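Local coordinates for protein zinc transport transcriptional regulator (Lactococcus lactis subsp. lactis, PDB 5YHY) that binds zinc and probably controls transcription as a DNA-binding regulator of the MarR family, built on a winged helix-turn-helix, at residues Gln17-Glu20 / Glu24-Leu27; Thr37-His42 / Thr69-Lys74; Leu44-Leu47 / Ile51-Asn54. The protein carries 1 engineered substitution. All coordinates share one frame; numbering follows the deposited sequence.

Contact 1 (Gln17-Glu20 / Glu24-Leu27). With ZN (zinc ion), chain B.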
loop_
_atom_site.group_PDB
_atom_site.type_symbol
_atom_site.label_atom_id
_atom_site.label_comp_id
_atom_site.label_asym_id
_atom_site.label_seq_id
_atom_site.Cartn_x
_atom_site.Cartn_y
_atom_site.Cartn_z
ATOM N N GLN A 17 -5.106 1.803 -0.303
ATOM C CA GLN A 17 -5.944 2.822 0.335
ATOM C C GLN A 17 -5.581 3.037 1.796
ATOM O O GLN A 17 -5.514 4.172 2.281
ATOM C CB GLN A 17 -7.419 2.436 0.239
ATOM C CG GLN A 17 -7.943 2.384 -1.182
ATOM C CD GLN A 17 -9.409 2.002 -1.239
ATOM O OE1 GLN A 17 -10.145 2.163 -0.260
ATOM N NE2 GLN A 17 -9.841 1.485 -2.386
ATOM N N PHE A 18 -5.365 1.937 2.507
ATOM C CA PHE A 18 -5.041 2.003 3.922
ATOM C C PHE A 18 -3.665 2.634 4.119
ATOM O O PHE A 18 -3.428 3.331 5.111
ATOM C CB PHE A 18 -5.081 0.597 4.523
ATOM C CG PHE A 18 -4.836 0.556 6.004
ATOM C CD1 PHE A 18 -3.551 0.449 6.505
ATOM C CD2 PHE A 18 -5.895 0.604 6.900
ATOM C CE1 PHE A 18 -3.326 0.399 7.874
ATOM C CE2 PHE A 18 -5.671 0.553 8.267
ATOM C CZ PHE A 18 -4.386 0.454 8.749
ATOM N N ALA A 19 -2.768 2.396 3.167
ATOM C CA ALA A 19 -1.366 2.782 3.324
ATOM C C ALA A 19 -1.121 4.252 3.013
ATOM O O ALA A 19 -0.112 4.818 3.426
ATOM C CB ALA A 19 -0.481 1.917 2.445
ATOM N N GLU A 20 -2.039 4.858 2.270
ATOM C CA GLU A 20 -1.853 6.229 1.814
ATOM C C GLU A 20 -1.565 7.177 2.979
ATOM O O GLU A 20 -2.296 7.196 3.967
ATOM C CB GLU A 20 -3.075 6.700 1.028
ATOM C CG GLU A 20 -2.794 7.908 0.150
ATOM C CD GLU A 20 -3.989 8.313 -0.685
ATOM O OE1 GLU A 20 -5.073 7.714 -0.506
ATOM O OE2 GLU A 20 -3.840 9.230 -1.522
ATOM N N GLU A 24 4.119 3.412 7.940
ATOM C CA GLU A 24 4.105 2.003 8.299
ATOM C C GLU A 24 2.674 1.502 8.314
ATOM O O GLU A 24 1.756 2.247 8.646
ATOM C CB GLU A 24 4.685 1.808 9.703
ATOM C CG GLU A 24 6.166 1.532 9.753
ATOM C CD GLU A 24 6.608 1.106 11.140
ATOM O OE1 GLU A 24 6.350 1.857 12.102
ATOM O OE2 GLU A 24 7.215 0.022 11.268
ATOM N N ILE A 25 2.484 0.232 7.966
ATOM C CA ILE A 25 1.174 -0.390 8.106
ATOM C C ILE A 25 1.000 -0.863 9.551
ATOM O O ILE A 25 1.603 -1.846 9.974
ATOM C CB ILE A 25 1.003 -1.576 7.140
ATOM C CG1 ILE A 25 1.113 -1.107 5.684
ATOM C CG2 ILE A 25 -0.342 -2.270 7.375
ATOM C CD1 ILE A 25 0.008 -0.184 5.267
ATOM N N LEU A 26 0.178 -0.141 10.306
ATOM C CA LEU A 26 -0.075 -0.477 11.704
ATOM C C LEU A 26 -1.568 -0.475 11.965
ATOM O O LEU A 26 -2.283 0.418 11.500
ATOM C CB LEU A 26 0.602 0.531 12.634
ATOM C CG LEU A 26 2.128 0.483 12.599
ATOM C CD1 LEU A 26 2.714 1.697 13.314
ATOM C CD2 LEU A 26 2.644 -0.805 13.214
ATOM N N LEU A 27 -2.029 -1.472 12.713
ATOM C CA LEU A 27 -3.448 -1.595 13.063
ATOM C C LEU A 27 -3.722 -1.097 14.467
ATOM O O LEU A 27 -2.812 -0.980 15.282
ATOM C CB LEU A 27 -3.890 -3.055 12.989
ATOM C CG LEU A 27 -3.892 -3.668 11.593
ATOM C CD1 LEU A 27 -4.085 -5.185 11.671
ATOM C CD2 LEU A 27 -4.972 -3.029 10.743
HETATM ZN ZN ZN B . 7.138 1.113 13.709
#
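In the dimerisation region of this MarR-family fold, F18 and A19 in the last turn of helix 4-19 pack against I25, L26 and L27, a loop segment that the chain reaches after reversing just beyond the helix. F18 and I25 carry most of the contact. The CG of F18 stands anti to the backbone N (chi1 -177°), which sends the ring out toward the loop. The loop meets the ring mainly at its rim: I25 CD1 lies 3.8 Å from F18 CD1, near the ring plane, and the backbone carbonyl L26 O lies 3.5 Å from F18 CZ, again at the edge. L27 comes in across the ring's far end, its CD2 4.1 Å from F18 CZ. I25 bridges the two helical residues, because the same CD1 that borders the phenyl edge also rests 3.6 Å from A19 CB. The union is largely apolar and mostly buried, and the second subunit helps to bury it: F145 of that subunit meets the F18 ring edge-to-face, and M16 of that subunit packs on both A19 and I25. Within the chain, K22 makes a cation-pi contact with F18, while L27 N is hydrogen-bonded to T115 OG1 on helix 102-123. At the start of the same loop segment, E24 CB points away from the helix, and the chain, extended beyond CG, runs to the metal site, completed by H42, H108 and H112. There E24 OE1 sits 1.9 Å from the zinc ion, with E24 OE2 farther off at 2.7 Å.

Contact 2 (Thr37-His42 / Thr69-Lys74). With ZN (zinc ion), chain B.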
loop_
_atom_site.group_PDB
_atom_site.type_symbol
_atom_site.label_atom_id
_atom_site.label_comp_id
_atom_site.label_asym_id
_atom_site.label_seq_id
_atom_site.Cartn_x
_atom_site.Cartn_y
_atom_site.Cartn_z
ATOM N N THR A 37 9.481 9.786 11.792
ATOM C CA THR A 37 9.721 8.751 10.799
ATOM C C THR A 37 9.730 7.418 11.519
ATOM O O THR A 37 9.834 7.375 12.742
ATOM C CB THR A 37 11.079 8.925 10.114
ATOM O OG1 THR A 37 12.121 8.730 11.081
ATOM C CG2 THR A 37 11.202 10.315 9.514
ATOM N N SER A 38 9.620 6.331 10.765
ATOM C CA SER A 38 9.638 5.012 11.372
ATOM C C SER A 38 10.971 4.741 12.064
ATOM O O SER A 38 10.996 4.185 13.160
ATOM C CB SER A 38 9.304 3.927 10.340
ATOM O OG SER A 38 10.255 3.901 9.303
ATOM N N THR A 39 12.080 5.151 11.445
ATOM C CA THR A 39 13.378 4.944 12.073
ATOM C C THR A 39 13.429 5.670 13.422
ATOM O O THR A 39 13.899 5.122 14.416
ATOM C CB THR A 39 14.540 5.413 11.175
ATOM O OG1 THR A 39 14.598 4.580 10.010
ATOM C CG2 THR A 39 15.863 5.318 11.911
ATOM N N GLN A 40 12.933 6.900 13.452
ATOM C CA GLN A 40 12.911 7.650 14.699
ATOM C C GLN A 40 12.078 6.934 15.765
ATOM O O GLN A 40 12.511 6.814 16.912
ATOM C CB GLN A 40 12.400 9.074 14.448
ATOM C CG GLN A 40 13.391 9.876 13.614
ATOM C CD GLN A 40 12.772 11.056 12.893
ATOM O OE1 GLN A 40 11.652 11.469 13.189
ATOM N NE2 GLN A 40 13.512 11.606 11.932
ATOM N N GLU A 41 10.903 6.438 15.374
ATOM C CA GLU A 41 10.037 5.730 16.310
ATOM C C GLU A 41 10.737 4.483 16.828
ATOM O O GLU A 41 10.622 4.130 17.999
ATOM C CB GLU A 41 8.720 5.316 15.635
ATOM C CG GLU A 41 7.853 6.464 15.147
ATOM C CD GLU A 41 6.835 6.920 16.174
ATOM O OE1 GLU A 41 6.997 6.614 17.370
ATOM O OE2 GLU A 41 5.861 7.597 15.774
ATOM N N HIS A 42 11.467 3.808 15.946
ATOM C CA HIS A 42 12.105 2.560 16.333
ATOM C C HIS A 42 13.317 2.763 17.229
ATOM O O HIS A 42 13.589 1.934 18.086
ATOM C CB HIS A 42 12.419 1.717 15.104
ATOM C CG HIS A 42 11.194 1.355 14.335
ATOM N ND1 HIS A 42 11.241 0.822 13.066
ATOM C CD2 HIS A 42 9.881 1.471 14.647
ATOM C CE1 HIS A 42 10.012 0.614 12.631
ATOM N NE2 HIS A 42 9.167 1.006 13.570
ATOM N N THR A 69 22.638 8.576 12.615
ATOM C CA THR A 69 23.020 9.960 12.904
ATOM C C THR A 69 21.876 10.928 12.586
ATOM O O THR A 69 21.570 11.809 13.385
ATOM C CB THR A 69 24.292 10.348 12.127
ATOM O OG1 THR A 69 25.393 9.583 12.637
ATOM C CG2 THR A 69 24.590 11.843 12.279
ATOM N N LYS A 70 21.247 10.746 11.426
ATOM C CA LYS A 70 20.149 11.611 11.004
ATOM C C LYS A 70 18.970 11.526 11.973
ATOM O O LYS A 70 18.431 12.549 12.409
ATOM C CB LYS A 70 19.701 11.254 9.578
ATOM C CG LYS A 70 18.428 11.970 9.141
ATOM C CD LYS A 70 18.093 11.667 7.684
ATOM C CE LYS A 70 16.883 12.470 7.220
ATOM N NZ LYS A 70 16.689 12.363 5.744
ATOM N N ALA A 71 18.576 10.306 12.322
ATOM C CA ALA A 71 17.434 10.113 13.206
ATOM C C ALA A 71 17.712 10.646 14.604
ATOM O O ALA A 71 16.836 11.248 15.227
ATOM C CB ALA A 71 17.047 8.643 13.262
ATOM N N LEU A 72 18.921 10.419 15.105
ATOM C CA LEU A 72 19.260 10.873 16.450
ATOM C C LEU A 72 19.249 12.394 16.502
ATOM O O LEU A 72 18.818 12.990 17.494
ATOM C CB LEU A 72 20.634 10.353 16.868
ATOM C CG LEU A 72 20.746 8.862 17.195
ATOM C CD1 LEU A 72 22.203 8.511 17.449
ATOM C CD2 LEU A 72 19.903 8.500 18.403
ATOM N N LYS A 73 19.738 13.024 15.439
ATOM C CA LYS A 73 19.803 14.479 15.410
ATOM C C LYS A 73 18.399 15.045 15.565
ATOM O O LYS A 73 18.167 15.949 16.361
ATOM C CB LYS A 73 20.431 14.970 14.108
ATOM C CG LYS A 73 20.546 16.487 14.012
ATOM C CD LYS A 73 21.344 16.892 12.780
ATOM C CE LYS A 73 21.385 18.406 12.614
ATOM N NZ LYS A 73 20.068 18.943 12.174
ATOM N N LYS A 74 17.460 14.503 14.800
ATOM C CA LYS A 74 16.078 14.969 14.859
ATOM C C LYS A 74 15.423 14.683 16.207
ATOM O O LYS A 74 14.723 15.536 16.753
ATOM C CB LYS A 74 15.249 14.349 13.736
ATOM C CG LYS A 74 13.812 14.857 13.695
ATOM C CD LYS A 74 13.773 16.355 13.420
ATOM C CE LYS A 74 12.355 16.832 13.148
ATOM N NZ LYS A 74 12.320 18.252 12.703
HETATM ZN ZN ZN B . 7.138 1.113 13.709
#
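Of the two flat groups on helix 38-49 here, the Q40 amide meets K74 of helix 65-77 in this winged helix-turn-helix, while the H42 imidazole turns to the metal on another side of the helix. S38 O stands over one face of the H42 ring, 3.1 Å above its plane and offset toward the rim, and at the ring's edge NE2 points to the zinc. Above the carbonyl plane of the Q40 amide sits T37 N, 68° out of that plane, hydrogen-bonded to Q40 OE1 at 3.1 Å. The NE2 end of the amide reaches obliquely over the first carbons of K74, Q40 NE2 lying 3.7 Å from K74 CG. K74 then bends at chi2 (63°) and carries its ammonium end away. Q40 also packs with its stem, CG being 3.9 Å from A71 CB. The same methyl receives T39 CG2 at 3.8 Å, so A71 CB touches both T39 and Q40. The short axes of 38-42 and 69-74 cross at -73° and come within 9.3 Å, with A71 CB facing the first helix. Q40 is further tied into a capping box: its backbone N donates to T37 OG1 over 3.1 Å, reciprocating the T37 N bond to its side chain. With an alanine here the amide is gone, which would probably leave T37 N without its mate in the box and open a gap beside K74. Around the helix, H42 joins E24, H108 and H112 in the metal site, its NE2 2.0 Å from the zinc ion.

Contact 3 (Leu44-Leu47 / Ile51-Asn54)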
loop_
_atom_site.group_PDB
_atom_site.type_symbol
_atom_site.label_atom_id
_atom_site.label_comp_id
_atom_site.label_asym_id
_atom_site.label_seq_id
_atom_site.Cartn_x
_atom_site.Cartn_y
_atom_site.Cartn_z
ATOM N N LEU A 44 13.343 5.101 19.469
ATOM C CA LEU A 44 12.719 5.324 20.768
ATOM C C LEU A 44 12.312 4.007 21.424
ATOM O O LEU A 44 12.532 3.814 22.617
ATOM C CB LEU A 44 11.526 6.268 20.659
ATOM C CG LEU A 44 11.822 7.692 20.203
ATOM C CD1 LEU A 44 10.525 8.472 20.235
ATOM C CD2 LEU A 44 12.860 8.366 21.092
ATOM N N MET A 45 11.764 3.079 20.636
ATOM C CA MET A 45 11.435 1.759 21.167
ATOM C C MET A 45 12.656 1.027 21.682
ATOM O O MET A 45 12.601 0.358 22.708
ATOM C CB MET A 45 10.733 0.890 20.114
ATOM C CG MET A 45 9.284 1.250 19.901
ATOM S SD MET A 45 8.460 0.197 18.680
ATOM C CE MET A 45 8.723 -1.426 19.369
ATOM N N LEU A 46 13.763 1.131 20.954
ATOM C CA LEU A 46 14.984 0.475 21.368
ATOM C C LEU A 46 15.491 1.066 22.695
ATOM O O LEU A 46 15.870 0.335 23.608
ATOM C CB LEU A 46 16.039 0.585 20.261
ATOM C CG LEU A 46 17.391 -0.041 20.568
ATOM C CD1 LEU A 46 17.243 -1.509 20.945
ATOM C CD2 LEU A 46 18.340 0.123 19.377
ATOM N N LEU A 47 15.468 2.392 22.801
ATOM C CA LEU A 47 15.991 3.062 23.990
ATOM C C LEU A 47 15.118 2.825 25.221
ATOM O O LEU A 47 15.611 2.871 26.350
ATOM C CB LEU A 47 16.181 4.559 23.735
ATOM C CG LEU A 47 17.199 4.879 22.640
ATOM C CD1 LEU A 47 17.358 6.394 22.549
ATOM C CD2 LEU A 47 18.539 4.207 22.918
ATOM N N ILE A 51 19.452 1.647 27.188
ATOM C CA ILE A 51 20.325 2.762 26.820
ATOM C C ILE A 51 21.375 2.238 25.840
ATOM O O ILE A 51 21.968 1.181 26.069
ATOM C CB ILE A 51 21.016 3.361 28.063
ATOM C CG1 ILE A 51 19.992 4.092 28.935
ATOM C CG2 ILE A 51 22.143 4.291 27.654
ATOM C CD1 ILE A 51 20.554 4.585 30.258
ATOM N N SER A 52 21.610 2.963 24.746
ATOM C CA SER A 52 22.381 2.402 23.647
ATOM C C SER A 52 23.321 3.395 22.980
ATOM O O SER A 52 23.028 4.589 22.905
ATOM C CB SER A 52 21.437 1.860 22.562
ATOM O OG SER A 52 20.485 0.948 23.084
ATOM N N THR A 53 24.433 2.885 22.463
ATOM C CA THR A 53 25.336 3.669 21.625
ATOM C C THR A 53 24.833 3.802 20.184
ATOM O O THR A 53 23.927 3.075 19.758
ATOM C CB THR A 53 26.726 3.008 21.557
ATOM O OG1 THR A 53 26.603 1.731 20.914
ATOM C CG2 THR A 53 27.302 2.817 22.955
ATOM N N ASN A 54 25.435 4.716 19.426
ATOM C CA ASN A 54 25.136 4.815 17.999
ATOM C C ASN A 54 25.353 3.468 17.322
ATOM O O ASN A 54 24.555 3.052 16.479
ATOM C CB ASN A 54 26.026 5.853 17.311
ATOM C CG ASN A 54 25.658 7.271 17.672
ATOM O OD1 ASN A 54 25.534 7.610 18.844
ATOM N ND2 ASN A 54 25.488 8.112 16.659
#
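S52 meets L46 and L47 where the chain, having left helix 38-49, passes back by its last turns, and the serine's short side chain can be followed atom by atom. Its CB points toward the helix and lies 3.7 Å from L47 CD2, a simple apolar touch. One bond further, OG stands anti to the carbonyl carbon (chi1 -54°), and this sets it against two leucines of the helix: S52 OG is 3.8 Å from L47 CD2 and 4.1 Å from L46 CG. Neither leucine side chain can satisfy a hydroxyl, and the polar need of this buried group is met within the turn, by a hydrogen bond to the backbone O of Q50. L47 also leans on the serine's backbone, its CD2 coming 3.8 Å from S52 N, so that one methyl branch spans both the start and the side chain of that residue. The L46 side chain also touches I57 and K60 of helix 54-61. The main chains come near each other where the turn closes, L47 O being 4.1 Å from I51 N, too far for a hydrogen bond. Past the serine, T53 is the N-cap of helix 54-61, its OG1 bonded to K56 N, while the backbone of S52 is hydrogen-bonded to that of W95 on strand 93-97. A tight linker that leaves one helix, pairs with the wing sheet and at once starts the next helix is characteristic of the winged helix-turn-helix fold.

How the contacts relate
Contacts 2 and 3 share helix 38-49 and lie on the same side of the chain's centre, using the helix's start and its later turns respectively, and they meet where L72 packs on N54. Contact 1 lies on the opposite side of the chain's centre from contact 3, its centre about 26 Å from that contact's centre, and it alone of the three is shared with the second subunit. Its aromatic and aliphatic packing is buried like the leucine-serine packing of contact 3, whereas contact 2 is only partly buried and mixes methyl groups with an amide and a lysine stem. The zinc ion couples contacts 1 and 2, and so probably ties the dimerisation region to the winged helix-turn-helix.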